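Local coordinates for OsmC family protein (PDB 5CML) that probably hydrolyses carboxylic esters, this chain being the alpha/beta-hydrolase esterase part of a longer protein that also carries an OsmC domain, at residues F34-T39 and K45-I50; F64-L69 and H108-A113; L193-P198 and A238-V243; T49-L54 and Y59-F64. One frame throughout, in Å; residues are numbered along the deposited sequence.

Contact 1: F34-T39 and K45-I50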
loop_
_atom_site.group_PDB
_atom_site.type_symbol
_atom_site.label_atom_id
_atom_site.label_comp_id
_atom_site.label_asym_id
_atom_site.label_seq_id
_atom_site.Cartn_x
_atom_site.Cartn_y
_atom_site.Cartn_z
ATOM N N PHE A 34 2.988 4.989 1.174
ATOM C CA PHE A 34 2.578 4.201 0.013
ATOM C C PHE A 34 3.328 2.880 0.032
ATOM O O PHE A 34 4.483 2.802 -0.398
ATOM C CB PHE A 34 2.852 4.999 -1.269
ATOM C CG PHE A 34 2.348 4.368 -2.547
ATOM C CD1 PHE A 34 1.554 3.236 -2.559
ATOM C CD2 PHE A 34 2.686 4.953 -3.762
ATOM C CE1 PHE A 34 1.100 2.692 -3.765
ATOM C CE2 PHE A 34 2.237 4.424 -4.970
ATOM C CZ PHE A 34 1.440 3.284 -4.968
ATOM N N ALA A 35 2.659 1.845 0.542
ATOM C CA ALA A 35 3.233 0.502 0.610
ATOM C C ALA A 35 2.830 -0.257 -0.635
ATOM O O ALA A 35 1.652 -0.428 -0.889
ATOM C CB ALA A 35 2.761 -0.209 1.825
ATOM N N HIS A 36 3.797 -0.710 -1.416
ATOM C CA HIS A 36 3.472 -1.226 -2.741
ATOM C C HIS A 36 4.324 -2.418 -3.139
ATOM O O HIS A 36 5.385 -2.679 -2.542
ATOM C CB HIS A 36 3.653 -0.119 -3.774
ATOM C CG HIS A 36 5.082 0.232 -3.986
ATOM N ND1 HIS A 36 5.874 -0.414 -4.909
ATOM C CD2 HIS A 36 5.887 1.119 -3.350
ATOM C CE1 HIS A 36 7.101 0.075 -4.843
ATOM N NE2 HIS A 36 7.134 1.001 -3.904
ATOM N N CYS A 37 3.882 -3.107 -4.191
ATOM C CA CYS A 37 4.595 -4.272 -4.703
ATOM C C CYS A 37 5.012 -4.079 -6.159
ATOM O O CYS A 37 5.196 -5.052 -6.881
ATOM C CB CYS A 37 3.724 -5.523 -4.564
ATOM S SG CYS A 37 3.335 -5.910 -2.806
ATOM N N PHE A 38 5.173 -2.828 -6.596
ATOM C CA PHE A 38 5.489 -2.583 -8.008
ATOM C C PHE A 38 6.923 -2.967 -8.339
ATOM O O PHE A 38 7.277 -3.081 -9.499
ATOM C CB PHE A 38 5.245 -1.132 -8.380
ATOM C CG PHE A 38 3.810 -0.767 -8.380
ATOM C CD1 PHE A 38 2.954 -1.304 -9.326
ATOM C CD2 PHE A 38 3.299 0.088 -7.430
ATOM C CE1 PHE A 38 1.614 -0.978 -9.326
ATOM C CE2 PHE A 38 1.956 0.409 -7.418
ATOM C CZ PHE A 38 1.120 -0.116 -8.366
ATOM N N THR A 39 7.731 -3.196 -7.312
ATOM C CA THR A 39 9.099 -3.660 -7.506
ATOM C C THR A 39 9.141 -5.045 -8.171
ATOM O O THR A 39 10.173 -5.440 -8.705
ATOM C CB THR A 39 9.844 -3.684 -6.167
ATOM O OG1 THR A 39 9.480 -2.519 -5.419
ATOM C CG2 THR A 39 11.330 -3.672 -6.380
ATOM N N LYS A 45 8.276 2.256 -13.107
ATOM C CA LYS A 45 7.547 3.328 -13.755
ATOM C C LYS A 45 6.157 3.516 -13.134
ATOM O O LYS A 45 5.690 4.639 -13.016
ATOM C CB LYS A 45 7.442 3.072 -15.261
ATOM C CG LYS A 45 6.782 4.199 -16.034
ATOM C CD LYS A 45 6.861 3.982 -17.541
ATOM C CE LYS A 45 6.409 5.220 -18.301
ATOM N NZ LYS A 45 6.358 4.983 -19.776
ATOM N N ALA A 46 5.504 2.439 -12.698
ATOM C CA ALA A 46 4.157 2.580 -12.155
ATOM C C ALA A 46 4.170 3.366 -10.858
ATOM O O ALA A 46 3.380 4.302 -10.681
ATOM C CB ALA A 46 3.497 1.203 -11.944
ATOM N N VAL A 47 5.048 3.000 -9.931
ATOM C CA VAL A 47 5.010 3.661 -8.637
ATOM C C VAL A 47 5.496 5.113 -8.736
ATOM O O VAL A 47 4.948 5.987 -8.059
ATOM C CB VAL A 47 5.817 2.890 -7.574
ATOM C CG1 VAL A 47 7.332 2.995 -7.797
ATOM C CG2 VAL A 47 5.420 3.364 -6.176
ATOM N N THR A 48 6.470 5.396 -9.594
ATOM C CA THR A 48 6.943 6.777 -9.717
ATOM C C THR A 48 5.921 7.645 -10.461
ATOM O O THR A 48 5.776 8.825 -10.163
ATOM C CB THR A 48 8.319 6.871 -10.403
ATOM O OG1 THR A 48 8.278 6.264 -11.690
ATOM C CG2 THR A 48 9.403 6.194 -9.559
ATOM N N THR A 49 5.156 7.049 -11.371
ATOM C CA THR A 49 4.089 7.781 -12.033
ATOM C C THR A 49 2.963 8.116 -11.055
ATOM O O THR A 49 2.451 9.243 -11.072
ATOM C CB THR A 49 3.554 6.990 -13.245
ATOM O OG1 THR A 49 4.610 6.806 -14.193
ATOM C CG2 THR A 49 2.407 7.720 -13.947
ATOM N N ILE A 50 2.588 7.165 -10.183
ATOM C CA ILE A 50 1.557 7.444 -9.186
ATOM C C ILE A 50 2.053 8.529 -8.238
ATOM O O ILE A 50 1.344 9.496 -7.936
ATOM C CB ILE A 50 1.191 6.208 -8.380
ATOM C CG1 ILE A 50 0.474 5.205 -9.297
ATOM C CG2 ILE A 50 0.333 6.578 -7.178
ATOM C CD1 ILE A 50 0.330 3.805 -8.690
#

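Contact 2: F64-L69 and H108-A113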
loop_
_atom_site.group_PDB
_atom_site.type_symbol
_atom_site.label_atom_id
_atom_site.label_comp_id
_atom_site.label_asym_id
_atom_site.label_seq_id
_atom_site.Cartn_x
_atom_site.Cartn_y
_atom_site.Cartn_z
ATOM N N PHE A 64 7.230 2.845 0.214
ATOM C CA PHE A 64 7.793 1.753 0.973
ATOM C C PHE A 64 7.639 0.483 0.165
ATOM O O PHE A 64 6.525 0.078 -0.162
ATOM C CB PHE A 64 7.103 1.628 2.324
ATOM C CG PHE A 64 7.619 0.504 3.149
ATOM C CD1 PHE A 64 8.742 0.677 3.939
ATOM C CD2 PHE A 64 7.000 -0.735 3.121
ATOM C CE1 PHE A 64 9.229 -0.358 4.703
ATOM C CE2 PHE A 64 7.486 -1.781 3.889
ATOM C CZ PHE A 64 8.601 -1.590 4.673
ATOM N N ASP A 65 8.769 -0.121 -0.171
ATOM C CA ASP A 65 8.793 -1.341 -0.967
ATOM C C ASP A 65 8.444 -2.553 -0.116
ATOM O O ASP A 65 9.271 -3.061 0.651
ATOM C CB ASP A 65 10.174 -1.517 -1.595
ATOM C CG ASP A 65 10.342 -2.852 -2.267
ATOM O OD1 ASP A 65 9.329 -3.451 -2.699
ATOM O OD2 ASP A 65 11.500 -3.302 -2.366
ATOM N N PHE A 66 7.216 -3.026 -0.283
ATOM C CA PHE A 66 6.688 -4.098 0.549
ATOM C C PHE A 66 7.348 -5.432 0.228
ATOM O O PHE A 66 7.312 -6.359 1.034
ATOM C CB PHE A 66 5.168 -4.174 0.353
ATOM C CG PHE A 66 4.472 -5.042 1.343
ATOM C CD1 PHE A 66 4.100 -4.547 2.583
ATOM C CD2 PHE A 66 4.200 -6.363 1.041
ATOM C CE1 PHE A 66 3.452 -5.383 3.518
ATOM C CE2 PHE A 66 3.552 -7.186 1.959
ATOM C CZ PHE A 66 3.178 -6.686 3.193
ATOM N N THR A 67 7.946 -5.536 -0.956
ATOM C CA THR A 67 8.512 -6.801 -1.407
ATOM C C THR A 67 9.880 -7.096 -0.818
ATOM O O THR A 67 10.315 -8.242 -0.828
ATOM C CB THR A 67 8.684 -6.838 -2.926
ATOM O OG1 THR A 67 9.794 -6.004 -3.270
ATOM C CG2 THR A 67 7.418 -6.375 -3.654
ATOM N N GLY A 68 10.571 -6.066 -0.331
ATOM C CA GLY A 68 11.943 -6.231 0.130
ATOM C C GLY A 68 12.961 -6.453 -0.989
ATOM O O GLY A 68 14.147 -6.658 -0.725
ATOM N N LEU A 69 12.513 -6.408 -2.240
ATOM C CA LEU A 69 13.413 -6.626 -3.373
ATOM C C LEU A 69 14.372 -5.455 -3.570
ATOM O O LEU A 69 15.405 -5.598 -4.226
ATOM C CB LEU A 69 12.612 -6.856 -4.661
ATOM C CG LEU A 69 11.756 -8.123 -4.715
ATOM C CD1 LEU A 69 10.842 -8.111 -5.962
ATOM C CD2 LEU A 69 12.643 -9.367 -4.688
ATOM N N HIS A 108 -0.734 -1.054 -2.333
ATOM C CA HIS A 108 -0.930 -1.830 -3.554
ATOM C C HIS A 108 -0.717 -3.312 -3.271
ATOM O O HIS A 108 0.223 -3.682 -2.572
ATOM C CB HIS A 108 0.028 -1.335 -4.639
ATOM C CG HIS A 108 0.243 -2.311 -5.753
ATOM N ND1 HIS A 108 1.444 -2.956 -5.963
ATOM C CD2 HIS A 108 -0.580 -2.715 -6.752
ATOM C CE1 HIS A 108 1.346 -3.731 -7.029
ATOM N NE2 HIS A 108 0.123 -3.613 -7.519
ATOM N N SER A 109 -1.623 -4.139 -3.786
ATOM C CA SER A 109 -1.531 -5.593 -3.716
ATOM C C SER A 109 -1.509 -6.034 -2.243
ATOM O O SER A 109 -2.349 -5.599 -1.441
ATOM C CB SER A 109 -0.298 -6.076 -4.500
ATOM O OG SER A 109 -0.237 -7.484 -4.580
ATOM N N LEU A 110 -0.551 -6.866 -1.878
ATOM C CA LEU A 110 -0.388 -7.258 -0.472
ATOM C C LEU A 110 -0.220 -6.053 0.445
ATOM O O LEU A 110 -0.629 -6.095 1.607
ATOM C CB LEU A 110 0.809 -8.193 -0.301
ATOM C CG LEU A 110 0.602 -9.623 -0.760
ATOM C CD1 LEU A 110 1.818 -10.419 -0.346
ATOM C CD2 LEU A 110 -0.663 -10.262 -0.159
ATOM N N GLY A 111 0.397 -4.985 -0.069
ATOM C CA GLY A 111 0.519 -3.752 0.684
ATOM C C GLY A 111 -0.823 -3.128 0.990
ATOM O O GLY A 111 -0.971 -2.418 1.980
ATOM N N GLY A 112 -1.806 -3.365 0.119
ATOM C CA GLY A 112 -3.154 -2.876 0.355
ATOM C C GLY A 112 -3.793 -3.585 1.543
ATOM O O GLY A 112 -4.430 -2.971 2.409
ATOM N N ALA A 113 -3.631 -4.899 1.590
ATOM C CA ALA A 113 -4.150 -5.640 2.719
ATOM C C ALA A 113 -3.471 -5.142 4.000
ATOM O O ALA A 113 -4.123 -4.940 5.019
ATOM C CB ALA A 113 -3.935 -7.125 2.523
#

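Contact 3: L193-P198 and A238-V243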
loop_
_atom_site.group_PDB
_atom_site.type_symbol
_atom_site.label_atom_id
_atom_site.label_comp_id
_atom_site.label_asym_id
_atom_site.label_seq_id
_atom_site.Cartn_x
_atom_site.Cartn_y
_atom_site.Cartn_z
ATOM N N LEU A 193 -11.043 4.347 -0.456
ATOM C CA LEU A 193 -11.108 4.310 -1.922
ATOM C C LEU A 193 -10.406 3.056 -2.430
ATOM O O LEU A 193 -9.213 2.852 -2.195
ATOM C CB LEU A 193 -10.480 5.586 -2.527
ATOM C CG LEU A 193 -10.306 5.578 -4.049
ATOM C CD1 LEU A 193 -11.666 5.397 -4.775
ATOM C CD2 LEU A 193 -9.616 6.865 -4.518
ATOM N N LEU A 194 -11.168 2.189 -3.084
ATOM C CA LEU A 194 -10.649 0.967 -3.665
ATOM C C LEU A 194 -10.478 1.105 -5.166
ATOM O O LEU A 194 -11.442 1.417 -5.854
ATOM C CB LEU A 194 -11.618 -0.191 -3.417
ATOM C CG LEU A 194 -11.941 -0.511 -1.957
ATOM C CD1 LEU A 194 -13.228 -1.325 -1.881
ATOM C CD2 LEU A 194 -10.782 -1.267 -1.339
ATOM N N PHE A 195 -9.280 0.831 -5.666
ATOM C CA PHE A 195 -9.036 0.690 -7.100
ATOM C C PHE A 195 -8.852 -0.769 -7.423
ATOM O O PHE A 195 -8.145 -1.462 -6.691
ATOM C CB PHE A 195 -7.764 1.404 -7.547
ATOM C CG PHE A 195 -7.785 2.903 -7.426
ATOM C CD1 PHE A 195 -8.199 3.692 -8.482
ATOM C CD2 PHE A 195 -7.301 3.529 -6.284
ATOM C CE1 PHE A 195 -8.157 5.090 -8.381
ATOM C CE2 PHE A 195 -7.265 4.901 -6.185
ATOM C CZ PHE A 195 -7.696 5.681 -7.241
ATOM N N HIS A 196 -9.432 -1.255 -8.523
ATOM C CA HIS A 196 -9.192 -2.626 -8.928
ATOM C C HIS A 196 -9.525 -2.800 -10.390
ATOM O O HIS A 196 -10.504 -2.241 -10.869
ATOM C CB HIS A 196 -10.044 -3.583 -8.100
ATOM C CG HIS A 196 -9.398 -4.905 -7.817
ATOM N ND1 HIS A 196 -9.095 -5.310 -6.537
ATOM C CD2 HIS A 196 -9.033 -5.926 -8.633
ATOM C CE1 HIS A 196 -8.562 -6.521 -6.569
ATOM N NE2 HIS A 196 -8.514 -6.919 -7.828
ATOM N N SER A 197 -8.732 -3.612 -11.080
ATOM C CA SER A 197 -9.024 -3.955 -12.463
ATOM C C SER A 197 -9.912 -5.179 -12.572
ATOM O O SER A 197 -9.624 -6.216 -11.966
ATOM C CB SER A 197 -7.756 -4.235 -13.224
ATOM O OG SER A 197 -8.083 -4.714 -14.498
ATOM N N PRO A 198 -10.972 -5.074 -13.379
ATOM C CA PRO A 198 -11.810 -6.265 -13.577
ATOM C C PRO A 198 -11.023 -7.376 -14.253
ATOM O O PRO A 198 -11.393 -8.524 -14.107
ATOM C CB PRO A 198 -12.966 -5.760 -14.453
ATOM C CG PRO A 198 -12.593 -4.437 -14.919
ATOM C CD PRO A 198 -11.545 -3.879 -14.019
ATOM N N ALA A 238 -0.948 6.738 -13.985
ATOM C CA ALA A 238 -1.209 8.174 -13.880
ATOM C C ALA A 238 -2.639 8.456 -13.429
ATOM O O ALA A 238 -2.893 9.351 -12.641
ATOM C CB ALA A 238 -0.937 8.871 -15.224
ATOM N N PHE A 239 -3.560 7.692 -13.993
ATOM C CA PHE A 239 -4.981 7.729 -13.658
ATOM C C PHE A 239 -5.190 7.471 -12.158
ATOM O O PHE A 239 -5.869 8.234 -11.470
ATOM C CB PHE A 239 -5.664 6.682 -14.538
ATOM C CG PHE A 239 -7.099 6.374 -14.213
ATOM C CD1 PHE A 239 -8.090 7.339 -14.316
ATOM C CD2 PHE A 239 -7.474 5.073 -13.931
ATOM C CE1 PHE A 239 -9.432 7.013 -14.121
ATOM C CE2 PHE A 239 -8.818 4.745 -13.718
ATOM C CZ PHE A 239 -9.792 5.717 -13.808
ATOM N N VAL A 240 -4.579 6.407 -11.654
ATOM C CA VAL A 240 -4.707 6.074 -10.239
ATOM C C VAL A 240 -4.192 7.233 -9.386
ATOM O O VAL A 240 -4.885 7.701 -8.490
ATOM C CB VAL A 240 -3.961 4.772 -9.888
ATOM C CG1 VAL A 240 -3.897 4.561 -8.357
ATOM C CG2 VAL A 240 -4.653 3.590 -10.534
ATOM N N GLY A 241 -3.008 7.729 -9.694
ATOM C CA GLY A 241 -2.414 8.800 -8.903
ATOM C C GLY A 241 -3.248 10.085 -8.910
ATOM O O GLY A 241 -3.449 10.703 -7.875
ATOM N N GLU A 242 -3.762 10.472 -10.075
ATOM C CA GLU A 242 -4.518 11.730 -10.204
ATOM C C GLU A 242 -5.866 11.635 -9.481
ATOM O O GLU A 242 -6.269 12.550 -8.768
ATOM C CB GLU A 242 -4.709 12.111 -11.695
ATOM C CG GLU A 242 -3.398 12.447 -12.376
ATOM C CD GLU A 242 -3.526 12.889 -13.815
ATOM O OE1 GLU A 242 -4.661 13.047 -14.314
ATOM O OE2 GLU A 242 -2.472 13.134 -14.445
ATOM N N VAL A 243 -6.563 10.518 -9.651
ATOM C CA VAL A 243 -7.843 10.349 -8.994
ATOM C C VAL A 243 -7.660 10.253 -7.484
ATOM O O VAL A 243 -8.407 10.849 -6.727
ATOM C CB VAL A 243 -8.567 9.106 -9.528
ATOM C CG1 VAL A 243 -9.816 8.795 -8.733
ATOM C CG2 VAL A 243 -8.937 9.302 -11.036
#

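Contact 4: T49-L54 and Y59-F64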
loop_
_atom_site.group_PDB
_atom_site.type_symbol
_atom_site.label_atom_id
_atom_site.label_comp_id
_atom_site.label_asym_id
_atom_site.label_seq_id
_atom_site.Cartn_x
_atom_site.Cartn_y
_atom_site.Cartn_z
ATOM N N THR A 49 5.156 7.049 -11.371
ATOM C CA THR A 49 4.089 7.781 -12.033
ATOM C C THR A 49 2.963 8.116 -11.055
ATOM O O THR A 49 2.451 9.243 -11.072
ATOM C CB THR A 49 3.554 6.990 -13.245
ATOM O OG1 THR A 49 4.610 6.806 -14.193
ATOM C CG2 THR A 49 2.407 7.720 -13.947
ATOM N N ILE A 50 2.588 7.165 -10.183
ATOM C CA ILE A 50 1.557 7.444 -9.186
ATOM C C ILE A 50 2.053 8.529 -8.238
ATOM O O ILE A 50 1.344 9.496 -7.936
ATOM C CB ILE A 50 1.191 6.208 -8.380
ATOM C CG1 ILE A 50 0.474 5.205 -9.297
ATOM C CG2 ILE A 50 0.333 6.578 -7.178
ATOM C CD1 ILE A 50 0.330 3.805 -8.690
ATOM N N SER A 51 3.277 8.353 -7.763
ATOM C CA SER A 51 3.845 9.280 -6.813
ATOM C C SER A 51 3.952 10.684 -7.405
ATOM O O SER A 51 3.641 11.668 -6.743
ATOM C CB SER A 51 5.209 8.777 -6.344
ATOM O OG SER A 51 5.563 9.449 -5.175
ATOM N N ARG A 52 4.348 10.771 -8.668
ATOM C CA ARG A 52 4.466 12.056 -9.342
ATOM C C ARG A 52 3.091 12.743 -9.468
ATOM O O ARG A 52 2.968 13.939 -9.269
ATOM C CB ARG A 52 5.121 11.864 -10.701
ATOM C CG ARG A 52 5.465 13.120 -11.326
ATOM C CD ARG A 52 6.417 12.943 -12.477
ATOM N NE ARG A 52 5.879 12.115 -13.543
ATOM C CZ ARG A 52 6.338 10.911 -13.883
ATOM N NH1 ARG A 52 7.378 10.368 -13.255
ATOM N NH2 ARG A 52 5.763 10.249 -14.870
ATOM N N ALA A 53 2.035 11.978 -9.732
ATOM C CA ALA A 53 0.720 12.584 -9.784
ATOM C C ALA A 53 0.349 13.201 -8.440
ATOM O O ALA A 53 -0.267 14.264 -8.385
ATOM C CB ALA A 53 -0.338 11.536 -10.212
ATOM N N LEU A 54 0.707 12.518 -7.354
ATOM C CA LEU A 54 0.414 13.013 -6.014
ATOM C C LEU A 54 1.254 14.254 -5.681
ATOM O O LEU A 54 0.725 15.236 -5.161
ATOM C CB LEU A 54 0.644 11.903 -4.987
ATOM C CG LEU A 54 -0.322 10.722 -5.140
ATOM C CD1 LEU A 54 0.066 9.581 -4.226
ATOM C CD2 LEU A 54 -1.740 11.138 -4.844
ATOM N N TYR A 59 1.087 16.703 -2.465
ATOM C CA TYR A 59 1.373 15.681 -1.454
ATOM C C TYR A 59 2.853 15.366 -1.375
ATOM O O TYR A 59 3.580 15.498 -2.363
ATOM C CB TYR A 59 0.638 14.374 -1.768
ATOM C CG TYR A 59 -0.859 14.425 -1.707
ATOM C CD1 TYR A 59 -1.605 14.844 -2.798
ATOM C CD2 TYR A 59 -1.535 13.981 -0.577
ATOM C CE1 TYR A 59 -2.990 14.849 -2.753
ATOM C CE2 TYR A 59 -2.912 13.984 -0.511
ATOM C CZ TYR A 59 -3.639 14.423 -1.611
ATOM O OH TYR A 59 -5.008 14.443 -1.568
ATOM N N ALA A 60 3.295 14.930 -0.195
ATOM C CA ALA A 60 4.566 14.242 -0.076
ATOM C C ALA A 60 4.255 12.773 0.054
ATOM O O ALA A 60 3.283 12.413 0.712
ATOM C CB ALA A 60 5.385 14.757 1.138
ATOM N N VAL A 61 5.087 11.932 -0.548
ATOM C CA VAL A 61 4.816 10.488 -0.603
ATOM C C VAL A 61 6.043 9.687 -0.169
ATOM O O VAL A 61 7.120 9.821 -0.771
ATOM C CB VAL A 61 4.415 10.035 -2.037
ATOM C CG1 VAL A 61 4.069 8.561 -2.044
ATOM C CG2 VAL A 61 3.221 10.823 -2.585
ATOM N N LEU A 62 5.878 8.867 0.869
ATOM C CA LEU A 62 6.919 7.924 1.274
ATOM C C LEU A 62 6.594 6.572 0.642
ATOM O O LEU A 62 5.637 5.892 1.033
ATOM C CB LEU A 62 7.014 7.801 2.794
ATOM C CG LEU A 62 8.155 6.916 3.321
ATOM C CD1 LEU A 62 9.525 7.551 3.033
ATOM C CD2 LEU A 62 8.008 6.677 4.800
ATOM N N ARG A 63 7.408 6.186 -0.328
ATOM C CA ARG A 63 7.250 4.908 -0.995
ATOM C C ARG A 63 7.982 3.846 -0.222
ATOM O O ARG A 63 9.195 3.934 -0.009
ATOM C CB ARG A 63 7.787 4.979 -2.413
ATOM C CG ARG A 63 6.965 5.846 -3.311
ATOM C CD ARG A 63 7.496 5.818 -4.698
ATOM N NE ARG A 63 8.548 6.808 -4.927
ATOM C CZ ARG A 63 9.738 6.535 -5.448
ATOM N NH1 ARG A 63 10.083 5.278 -5.744
ATOM N NH2 ARG A 63 10.596 7.529 -5.651
ATOM N N PHE A 64 7.230 2.845 0.214
ATOM C CA PHE A 64 7.793 1.753 0.973
ATOM C C PHE A 64 7.639 0.483 0.165
ATOM O O PHE A 64 6.525 0.078 -0.162
ATOM C CB PHE A 64 7.103 1.628 2.324
ATOM C CG PHE A 64 7.619 0.504 3.149
ATOM C CD1 PHE A 64 8.742 0.677 3.939
ATOM C CD2 PHE A 64 7.000 -0.735 3.121
ATOM C CE1 PHE A 64 9.229 -0.358 4.703
ATOM C CE2 PHE A 64 7.486 -1.781 3.889
ATOM C CZ PHE A 64 8.601 -1.590 4.673
#

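Contact 1: F34-T39 and K45-I50
The imidazole of His36 takes Val47 CG2 over one face, 3.6 Å from the ring centroid and 10° off the normal. At its edge, in plane, lie Phe34 O and Phe38 N. The Phe38 ring has Ala46 CB over one face, 3.7 Å from CD1, and Phe34 CZ at its edge. His108 also stacks with the Phe38 ring. In His36, CG sits between the backbone N and the carbonyl carbon (chi1 70°), swinging the ring back over the chain. With the ring turned about CB-CG, ND1 accepts from Phe38 N in the ring plane at 3.0 Å. That bond fixes the imidazole's rotation. A leucine at His36 would probably leave Phe38 N without its acceptor and Val47 CG2 without a flat face to rest on. The contact joins strand 30-36 to helix 45-56 in a beta-alpha-beta unit. In alpha/beta-hydrolases the turn after this strand usually borders the oxyanion hole, and that may hold here. Phe34 CE2 meets the helix 3.6 Å from both Val47 CG2 and Ile50 CG2. Val47 CG2 thus touches both Phe34 and His36. Ile50 CD1 reaches the Phe38 ring as well, 4.0 Å from CE2.

Contact 2: F64-L69 and H108-A113
Phe66 lays one face of its ring against the backbone of Leu110 and Gly111. Gly111 CA is 4.2 Å from the Phe66 ring centroid and 14° off the normal. Farther along the ring, CE2 is 3.7 Å from Leu110 CB. Phe66 holds CG anti to its own backbone N (chi1 -168°), which extends the ring toward the start of helix 110-118. Leu110 touches it with CB, not with its branched end, and the two side chains cross at about a right angle. Gly111 has no room for a side chain: a beta carbon there would clash with His108 O. Cut back to an alanine, Phe66 would probably leave a gap over Gly111 CA and Phe172 without its edge-to-face partner. The chain after Phe66 is held by its own polar side chains. Asp65 OD1 accepts from Thr67 N at 3.0 Å, an Asx turn, and from Thr67 OG1 at 2.7 Å through its syn lone pair. Thr67 OG1 then accepts from Leu69 N at 2.9 Å, an ST turn. Ser109 precedes the helix with a positive phi (60°), as at a nucleophile elbow, and its OG bonds to His229 NE2. It is thus probably the catalytic serine. No hydrogen bond crosses between the segments; Phe66 meets the backbone after Ser109 by apolar and CH-pi contact alone, and the Ser109 OG bond to His229 lies outside this pairing.

Contact 3: L193-P198 and A238-V243
Phe195 carries the contact, packing on Val240 and Val243 of helix 234-252. From CB the side chain turns with CG anti to the carbonyl carbon (chi1 -66°), and the ring runs out toward the helix. The first ring atoms meet the two branches of Val240: CD1 is 4.1 Å from its CG2, and CD2 is 4.1 Å from its CG1. Farther out, CE2 is 4.0 Å from Val240 CG1, while CE1 comes 4.0 Å from Val240 CA. At the tip, CZ lies 3.7 Å from Val240 O and 4.1 Å from Val243 CG1. Val240 CG1 sits almost exactly above the centre of the Phe195 ring, 8° off the normal, a CH-pi contact. Val243 CG1 approaches obliquely. No hydrogen bond crosses the contact; the grip is van der Waals packing of a ring on two valines and the helix backbone at Val240. Phe195 projects from strand 192-196 of the central sheet, between strands 127-131 and 219-223. Its side chain also touches Ile131 and Val222 of those two strands. Val240 touches Ile131 too, which fits helix 234-252 as a cover over this part of the sheet.

Contact 4: T49-L54 and Y59-F64
Tyr59 N donates to Leu54 O at 3.1 Å where strand and helix come closest, their short axes running nearly antiparallel at 153°. The N-H...O angle is 156°, and the donor stands well above the plane of that carbonyl. The same oxygen lies at the edge of the Tyr59 ring, in its plane, 3.3 Å from CD1. Leu54 CD2 lies over one face of the ring. The Tyr59 hydroxyl bonds to Gly245 O, so Tyr59 is tied to helix 45-56 by its backbone and to helix 234-252 by its hydroxyl. Two residues farther along the strand, Val61 points at the helix. Its CG2 is 3.7 Å from Leu54 CB, and the two side chains cross at about a right angle. Ser51 OG, anti to its backbone N (chi1 -163°), comes down on the same valine, 3.4 Å from CB. Arg63 bends at chi3, and its NE stays 4.0 Å from Ser51 OG. One carboxylate oxygen, Asp21 OD2, serves both: it bonds to Ser51 OG and takes a salt bridge from Arg63 NE. The positive charge beside it would probably favour the ionised acid. Helix 45-56 here packs against strand 59-65, the second half of the beta-alpha-beta crossover from strand 30-36. The two strands lie parallel and adjacent, as in the central sheet of alpha/beta-hydrolases.

All four contacts are largely buried and reach the same central sheet. Contact 2 lies nearest the middle of the chain and contact 3 farthest out, where Val243 is partly exposed. Contacts 1 and 4 share helix 45-56 and cover successive turns of it, against neighbouring strands of one crossover. Contact 2 uses the far end of strand 59-65, beyond contact 4, and joins contact 1 through backbone bonds of the sheet. Helix 234-252, used by contact 3, packs on helix 45-56 near Thr49 and Ala53. Contacts 1, 2 and 3 cross by apolar and CH-pi packing, whereas contact 4 adds a backbone hydrogen bond. Beside it, Arg63 pairs with Asp21, which lies outside all the segments.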